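PDB 6A7S: N-acetylglucosamine-specific lectin from Saxidomus purpuratus, which binds N-acetylated amino sugars such as N-acetylglucosamine and N-acetylgalactosamine, as a calcium-containing lectin of the C-type family. Local coordinates for residues G91-E96 / K123-Y128; I112-G117 / W136-H141. All coordinates share one frame; numbering follows the deposited sequence.

Both contacts belong to the C-type lectin fold and reach the same antiparallel sheet, with centres about 11 Å apart. Along the chain the segments alternate: 91-96, then 112-117 in the long loop after strand 100-103, then 123-128, then 136-141. Contact 1 pairs strand 87-95 with strand 125-131; contact 2 lays the loop against strand 137-141, the neighbour of 125-131 on its other side. Strands 125-131 and 137-141 are joined by probable hydrogen bonds, His-141 N to Cys-125 O and Asp-127 N to Asn-139 O, and Leu-126 packs on Trp-114. This places Asn-139 and His-141, which bind the sugar, next to Asp-127.

Contact 1. Residues G91-E96 / K123-Y128; sequences GARWNE and KGCLDY. With NGA (2-acetamido-2-deoxy-beta-D-galactopyranose), chain B.
Arg-93 and Cys-125 face each other as a non-hydrogen-bonded pair where strands 87-95 and 125-131 run antiparallel in a sheet of the C-type lectin fold. The short strand axes approach to 4.7 Å. Backbone bonds flank the pair: Leu-126 N donates to Ala-92 O at 2.9 Å, and Trp-94 N gives a straighter bond to Gly-124 O, which receives it end-on. Gly-124 O also takes a CA-H...O contact from Arg-93 CA.

On the face carrying Arg-93 and Cys-125, sulfur lies over a flat cation. With chi1 at 80° the Arg-93 chain leaves between its own N and C, and a bend at chi3 lays one guanidinium face against Cys-125 SG, 3.6 Å from Arg-93 NE. That sulfur is tied to Cys-144 in a disulfide, while Arg-93 NH1 reaches on to a salt bridge with Glu-50. Two residues on from Cys-125, on the same face of the sheet, Asp-127 takes no part in this pairing; its OD2 lies 2.6 Å from NGA O7.

Apolar packing joins Leu-126 to Ala-92: both methyls come up to it, CD1 of Leu-126 being 4.0 Å from Ala-92 CB.

Just before strand 125-131 begins, the aliphatic chain of Lys-123 runs obliquely over one face of the Trp-94 indole. Trp-94 also pairs edge-to-face with Tyr-101. Past the ring, Lys-123 NZ makes a long salt bridge at 3.7 Å with OE2 of the poorly ordered Glu-96. One CH-pi contact stands out in direction: Lys-123 CG lies 3.8 Å from the centroid of the five-membered ring of Trp-94, 9° off its normal.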
loop_
_atom_site.group_PDB
_atom_site.type_symbol
_atom_site.label_atom_id
_atom_site.label_comp_id
_atom_site.label_asym_id
_atom_site.label_seq_id
_atom_site.Cartn_x
_atom_site.Cartn_y
_atom_site.Cartn_z
ATOM N N GLY A 91 8.378 9.948 -8.000
ATOM C CA GLY A 91 9.270 8.775 -8.001
ATOM C C GLY A 91 9.036 7.868 -9.173
ATOM O O GLY A 91 8.773 6.656 -9.008
ATOM N N ALA A 92 9.162 8.421 -10.382
ATOM C CA ALA A 92 9.123 7.608 -11.542
ATOM C C ALA A 92 9.994 8.198 -12.649
ATOM O O ALA A 92 10.177 9.396 -12.745
ATOM C CB ALA A 92 7.699 7.413 -11.993
ATOM N N ARG A 93 10.513 7.304 -13.497
ATOM C CA ARG A 93 11.381 7.647 -14.604
ATOM C C ARG A 93 11.436 6.478 -15.593
ATOM O O ARG A 93 11.042 5.371 -15.257
ATOM C CB ARG A 93 12.774 8.019 -14.089
ATOM C CG ARG A 93 13.692 6.857 -13.741
ATOM C CD ARG A 93 15.131 7.316 -13.524
ATOM N NE ARG A 93 15.783 8.015 -14.637
ATOM C CZ ARG A 93 16.956 8.646 -14.551
ATOM N NH1 ARG A 93 17.599 8.714 -13.394
ATOM N NH2 ARG A 93 17.491 9.198 -15.619
ATOM N N TRP A 94 11.897 6.750 -16.818
ATOM C CA TRP A 94 12.060 5.720 -17.812
ATOM C C TRP A 94 12.918 4.575 -17.254
ATOM O O TRP A 94 13.947 4.804 -16.679
ATOM C CB TRP A 94 12.702 6.279 -19.072
ATOM C CG TRP A 94 12.659 5.306 -20.201
ATOM C CD1 TRP A 94 13.715 4.624 -20.734
ATOM C CD2 TRP A 94 11.492 4.894 -20.936
ATOM N NE1 TRP A 94 13.289 3.832 -21.761
ATOM C CE2 TRP A 94 11.934 3.979 -21.914
ATOM C CE3 TRP A 94 10.128 5.207 -20.878
ATOM C CZ2 TRP A 94 11.054 3.382 -22.817
ATOM C CZ3 TRP A 94 9.261 4.623 -21.779
ATOM C CH2 TRP A 94 9.721 3.719 -22.736
ATOM N N ASN A 95 12.492 3.337 -17.496
ATOM C CA ASN A 95 13.181 2.173 -16.940
ATOM C C ASN A 95 13.769 1.358 -18.096
ATOM O O ASN A 95 13.022 0.904 -18.943
ATOM C CB ASN A 95 12.236 1.352 -16.066
ATOM C CG ASN A 95 12.921 0.153 -15.457
ATOM O OD1 ASN A 95 12.977 0.013 -14.242
ATOM N ND2 ASN A 95 13.477 -0.690 -16.303
ATOM N N GLU A 96 15.103 1.203 -18.094
ATOM C CA GLU A 96 15.884 0.700 -19.255
ATOM C C GLU A 96 15.572 -0.786 -19.480
ATOM O O GLU A 96 15.210 -1.204 -20.595
ATOM C CB GLU A 96 17.388 0.929 -19.037
ATOM C CG GLU A 96 18.132 1.245 -20.323
ATOM C CD GLU A 96 17.528 2.407 -21.094
ATOM O OE1 GLU A 96 17.571 3.539 -20.575
ATOM O OE2 GLU A 96 16.969 2.175 -22.184
ATOM N N LYS A 123 12.101 9.463 -22.612
ATOM C CA LYS A 123 12.847 8.644 -21.685
ATOM C C LYS A 123 13.282 9.476 -20.467
ATOM O O LYS A 123 14.345 9.275 -19.943
ATOM C CB LYS A 123 14.062 8.018 -22.373
ATOM C CG LYS A 123 13.764 7.174 -23.611
ATOM C CD LYS A 123 14.948 6.312 -23.994
ATOM C CE LYS A 123 14.632 5.298 -25.067
ATOM N NZ LYS A 123 15.580 4.165 -24.976
ATOM N N GLY A 124 12.427 10.381 -19.984
ATOM C CA GLY A 124 12.819 11.280 -18.936
ATOM C C GLY A 124 12.351 10.847 -17.555
ATOM O O GLY A 124 12.200 9.662 -17.276
ATOM N N CYS A 125 12.113 11.854 -16.705
ATOM C CA CYS A 125 11.744 11.708 -15.283
ATOM C C CYS A 125 10.421 12.436 -15.032
ATOM O O CYS A 125 10.149 13.468 -15.648
ATOM C CB CYS A 125 12.819 12.322 -14.402
ATOM S SG CYS A 125 14.311 11.297 -14.296
ATOM N N LEU A 126 9.602 11.925 -14.119
ATOM C CA LEU A 126 8.248 12.407 -14.029
ATOM C C LEU A 126 8.169 13.506 -12.973
ATOM O O LEU A 126 8.867 13.482 -11.924
ATOM C CB LEU A 126 7.275 11.271 -13.717
ATOM C CG LEU A 126 6.747 10.507 -14.926
ATOM C CD1 LEU A 126 7.770 9.498 -15.443
ATOM C CD2 LEU A 126 5.457 9.814 -14.552
ATOM N N ASP A 127 7.282 14.454 -13.275
ATOM C CA ASP A 127 6.838 15.465 -12.337
ATOM C C ASP A 127 5.319 15.576 -12.383
ATOM O O ASP A 127 4.688 15.017 -13.226
ATOM C CB ASP A 127 7.533 16.806 -12.568
ATOM C CG ASP A 127 7.430 17.366 -13.988
ATOM O OD1 ASP A 127 6.460 17.009 -14.665
ATOM O OD2 ASP A 127 8.278 18.242 -14.334
ATOM N N TYR A 128 4.744 16.164 -11.333
ATOM C CA TYR A 128 3.470 16.787 -11.459
ATOM C C TYR A 128 3.725 18.137 -12.098
ATOM O O TYR A 128 4.635 18.819 -11.680
ATOM C CB TYR A 128 2.767 16.964 -10.109
ATOM C CG TYR A 128 1.957 15.760 -9.732
ATOM C CD1 TYR A 128 2.545 14.689 -9.066
ATOM C CD2 TYR A 128 0.631 15.649 -10.071
ATOM C CE1 TYR A 128 1.825 13.551 -8.744
ATOM C CE2 TYR A 128 -0.112 14.522 -9.738
ATOM C CZ TYR A 128 0.493 13.455 -9.092
ATOM O OH TYR A 128 -0.207 12.321 -8.802
HETATM C C1 NGA B . 7.482 22.262 -19.605
HETATM C C2 NGA B . 7.822 20.898 -18.986
HETATM C C3 NGA B . 8.646 20.345 -20.142
HETATM C C4 NGA B . 7.806 20.462 -21.452
HETATM C C5 NGA B . 7.044 21.767 -21.633
HETATM C C6 NGA B . 6.192 21.971 -22.914
HETATM C C7 NGA B . 8.697 20.232 -16.793
HETATM C C8 NGA B . 9.835 20.532 -15.828
HETATM N N2 NGA B . 8.718 21.019 -17.859
HETATM O O1 NGA B . 7.694 23.503 -18.992
HETATM O O3 NGA B . 9.122 19.043 -19.835
HETATM O O4 NGA B . 6.965 19.323 -21.335
HETATM O O5 NGA B . 6.318 22.072 -20.405
HETATM O O6 NGA B . 7.064 21.839 -24.055
HETATM O O7 NGA B . 7.906 19.328 -16.657
#

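Contact 2. Residues I112-G117 / W136-H141; sequences IGWGPG and WQWNDH. With NGA (2-acetamido-2-deoxy-beta-D-galactopyranose), chain B; SO4 (sulfate ion), chain E.
Gly-113 and Trp-138 meet where the long loop of this C-type lectin domain crosses strand 137-141, the strand bearing sugar-binding residues. A single backbone bridge, Trp-114 with Trp-138, joins them through two hydrogen bonds. Trp-138 N donates almost straight to Gly-113 O at 3.0 Å, although it stands above the carbonyl plane. In return Gly-115 N reaches Trp-138 O at 3.1 Å, in plane and on a lone pair. Asp-140 N, at the edge of the Trp-114 ring, is buried here without a polar partner.

Gly-113 CA sits over the face of the Trp-138 indole, 3.6 Å from the centroid of its six-membered ring, a CH-pi contact. The edge of that indole turns to the face of Trp-114, planes at 76°. Trp-138 NE1 is satisfied by Tyr-128 OH. Gln-137 CB rests on Gly-115 CA, and Gln-137 OE1, hydrogen-bonded to Val-135 N, comes beside Pro-116 CD. At the loop's outer end Gly-117 N is hydrogen-bonded to O1 of a sulfate, probably from the crystallisation liquor.

Asp-140 OD1 accepts from Asp-120 N; both aspartates and Asn-139 are calcium ligands in a structure of this protein. Asn-139 and His-141 contact NGA. The CB of Asn-139 points away from the loop, and with CG anti to the backbone N (chi1 176°) its ND2 donates to NGA O7 and O3; its OD1 accepts from Lys-118 NZ. His-141 NE2 is hydrogen-bonded to Thr-147 OG1, its ring carries the acetamido methyl NGA C8 over one face, and His-141 ND1 shares a 2.7 Å hydrogen bond with NGA O3.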
loop_
_atom_site.group_PDB
_atom_site.type_symbol
_atom_site.label_atom_id
_atom_site.label_comp_id
_atom_site.label_asym_id
_atom_site.label_seq_id
_atom_site.Cartn_x
_atom_site.Cartn_y
_atom_site.Cartn_z
ATOM N N ILE A 112 -3.190 5.645 -13.701
ATOM C CA ILE A 112 -2.516 6.321 -14.798
ATOM C C ILE A 112 -2.880 7.797 -14.681
ATOM O O ILE A 112 -4.011 8.144 -14.817
ATOM C CB ILE A 112 -2.944 5.759 -16.175
ATOM C CG1 ILE A 112 -2.739 4.244 -16.267
ATOM C CG2 ILE A 112 -2.222 6.475 -17.297
ATOM C CD1 ILE A 112 -1.319 3.795 -16.089
ATOM N N GLY A 113 -1.895 8.661 -14.466
ATOM C CA GLY A 113 -2.171 10.053 -14.142
ATOM C C GLY A 113 -1.561 11.054 -15.129
ATOM O O GLY A 113 -1.455 12.256 -14.813
ATOM N N TRP A 114 -1.125 10.600 -16.307
ATOM C CA TRP A 114 -0.545 11.520 -17.330
ATOM C C TRP A 114 -1.522 12.655 -17.643
ATOM O O TRP A 114 -2.706 12.434 -17.704
ATOM C CB TRP A 114 -0.262 10.776 -18.618
ATOM C CG TRP A 114 0.746 9.677 -18.522
ATOM C CD1 TRP A 114 0.533 8.344 -18.690
ATOM C CD2 TRP A 114 2.160 9.830 -18.342
ATOM N NE1 TRP A 114 1.716 7.657 -18.622
ATOM C CE2 TRP A 114 2.732 8.545 -18.418
ATOM C CE3 TRP A 114 2.986 10.927 -18.108
ATOM C CZ2 TRP A 114 4.097 8.334 -18.259
ATOM C CZ3 TRP A 114 4.336 10.724 -18.011
ATOM C CH2 TRP A 114 4.878 9.447 -18.068
ATOM N N GLY A 115 -1.023 13.872 -17.863
ATOM C CA GLY A 115 -1.898 14.972 -18.304
ATOM C C GLY A 115 -2.228 14.835 -19.797
ATOM O O GLY A 115 -1.696 13.941 -20.491
ATOM N N PRO A 116 -3.104 15.732 -20.321
ATOM C CA PRO A 116 -3.437 15.728 -21.746
ATOM C C PRO A 116 -2.164 15.664 -22.604
ATOM O O PRO A 116 -1.240 16.414 -22.452
ATOM C CB PRO A 116 -4.313 16.997 -21.879
ATOM C CG PRO A 116 -5.015 17.119 -20.532
ATOM C CD PRO A 116 -3.838 16.811 -19.600
ATOM N N GLY A 117 -2.096 14.683 -23.506
ATOM C CA GLY A 117 -1.064 14.646 -24.513
ATOM C C GLY A 117 0.194 13.969 -24.008
ATOM O O GLY A 117 1.131 13.840 -24.760
ATOM N N TRP A 136 -1.784 20.064 -13.007
ATOM C CA TRP A 136 -1.247 19.214 -11.924
ATOM C C TRP A 136 -1.506 17.752 -12.232
ATOM O O TRP A 136 -2.249 17.064 -11.532
ATOM C CB TRP A 136 -1.818 19.662 -10.564
ATOM C CG TRP A 136 -1.243 20.962 -10.089
ATOM C CD1 TRP A 136 -1.952 22.090 -9.786
ATOM C CD2 TRP A 136 0.140 21.296 -9.863
ATOM N NE1 TRP A 136 -1.116 23.083 -9.366
ATOM C CE2 TRP A 136 0.172 22.635 -9.425
ATOM C CE3 TRP A 136 1.359 20.639 -10.058
ATOM C CZ2 TRP A 136 1.366 23.292 -9.139
ATOM C CZ3 TRP A 136 2.534 21.297 -9.818
ATOM C CH2 TRP A 136 2.536 22.612 -9.357
ATOM N N GLN A 137 -0.877 17.298 -13.327
ATOM C CA GLN A 137 -0.921 15.959 -13.809
ATOM C C GLN A 137 0.506 15.578 -14.213
ATOM O O GLN A 137 1.378 16.403 -14.264
ATOM C CB GLN A 137 -1.939 15.815 -14.943
ATOM C CG GLN A 137 -3.381 16.090 -14.518
ATOM C CD GLN A 137 -4.309 16.267 -15.706
ATOM O OE1 GLN A 137 -4.218 17.266 -16.414
ATOM N NE2 GLN A 137 -5.209 15.308 -15.935
ATOM N N TRP A 138 0.763 14.305 -14.516
ATOM C CA TRP A 138 2.112 13.904 -14.729
ATOM C C TRP A 138 2.643 14.342 -16.126
ATOM O O TRP A 138 1.907 14.329 -17.093
ATOM C CB TRP A 138 2.223 12.385 -14.645
ATOM C CG TRP A 138 1.643 11.715 -13.448
ATOM C CD1 TRP A 138 1.299 12.222 -12.229
ATOM C CD2 TRP A 138 1.457 10.307 -13.383
ATOM N NE1 TRP A 138 0.850 11.219 -11.426
ATOM C CE2 TRP A 138 0.949 10.030 -12.103
ATOM C CE3 TRP A 138 1.627 9.273 -14.310
ATOM C CZ2 TRP A 138 0.597 8.735 -11.736
ATOM C CZ3 TRP A 138 1.316 7.985 -13.927
ATOM C CH2 TRP A 138 0.785 7.732 -12.660
ATOM N N ASN A 139 3.920 14.727 -16.169
ATOM C CA ASN A 139 4.686 14.965 -17.377
ATOM C C ASN A 139 6.011 14.227 -17.249
ATOM O O ASN A 139 6.522 14.070 -16.123
ATOM C CB ASN A 139 4.921 16.452 -17.679
ATOM C CG ASN A 139 5.809 16.677 -18.898
ATOM O OD1 ASN A 139 5.568 16.143 -19.992
ATOM N ND2 ASN A 139 6.881 17.420 -18.686
ATOM N N ASP A 140 6.547 13.800 -18.407
ATOM C CA ASP A 140 7.896 13.322 -18.486
ATOM C C ASP A 140 8.787 14.473 -18.952
ATOM O O ASP A 140 8.585 15.054 -20.034
ATOM C CB ASP A 140 8.066 12.080 -19.379
ATOM C CG ASP A 140 7.441 12.133 -20.762
ATOM O OD1 ASP A 140 6.639 13.076 -21.061
ATOM O OD2 ASP A 140 7.788 11.200 -21.568
ATOM N N HIS A 141 9.777 14.780 -18.103
ATOM C CA HIS A 141 10.749 15.820 -18.386
ATOM C C HIS A 141 12.058 15.193 -18.830
ATOM O O HIS A 141 12.615 14.336 -18.136
ATOM C CB HIS A 141 11.008 16.704 -17.174
ATOM C CG HIS A 141 11.792 17.916 -17.508
ATOM N ND1 HIS A 141 11.240 18.977 -18.242
ATOM C CD2 HIS A 141 13.075 18.236 -17.231
ATOM C CE1 HIS A 141 12.167 19.882 -18.399
ATOM N NE2 HIS A 141 13.293 19.490 -17.731
HETATM C C1 NGA B . 7.482 22.262 -19.605
HETATM C C2 NGA B . 7.822 20.898 -18.986
HETATM C C3 NGA B . 8.646 20.345 -20.142
HETATM C C4 NGA B . 7.806 20.462 -21.452
HETATM C C5 NGA B . 7.044 21.767 -21.633
HETATM C C6 NGA B . 6.192 21.971 -22.914
HETATM C C7 NGA B . 8.697 20.232 -16.793
HETATM C C8 NGA B . 9.835 20.532 -15.828
HETATM N N2 NGA B . 8.718 21.019 -17.859
HETATM O O1 NGA B . 7.694 23.503 -18.992
HETATM O O3 NGA B . 9.122 19.043 -19.835
HETATM O O4 NGA B . 6.965 19.323 -21.335
HETATM O O5 NGA B . 6.318 22.072 -20.405
HETATM O O6 NGA B . 7.064 21.839 -24.055
HETATM O O7 NGA B . 7.906 19.328 -16.657
HETATM S S SO4 E . -5.159 12.673 -23.950
HETATM O O1 SO4 E . -3.680 12.427 -24.130
HETATM O O2 SO4 E . -5.490 14.047 -24.395
HETATM O O3 SO4 E . -5.867 11.636 -24.743
HETATM O O4 SO4 E . -5.649 12.541 -22.541
#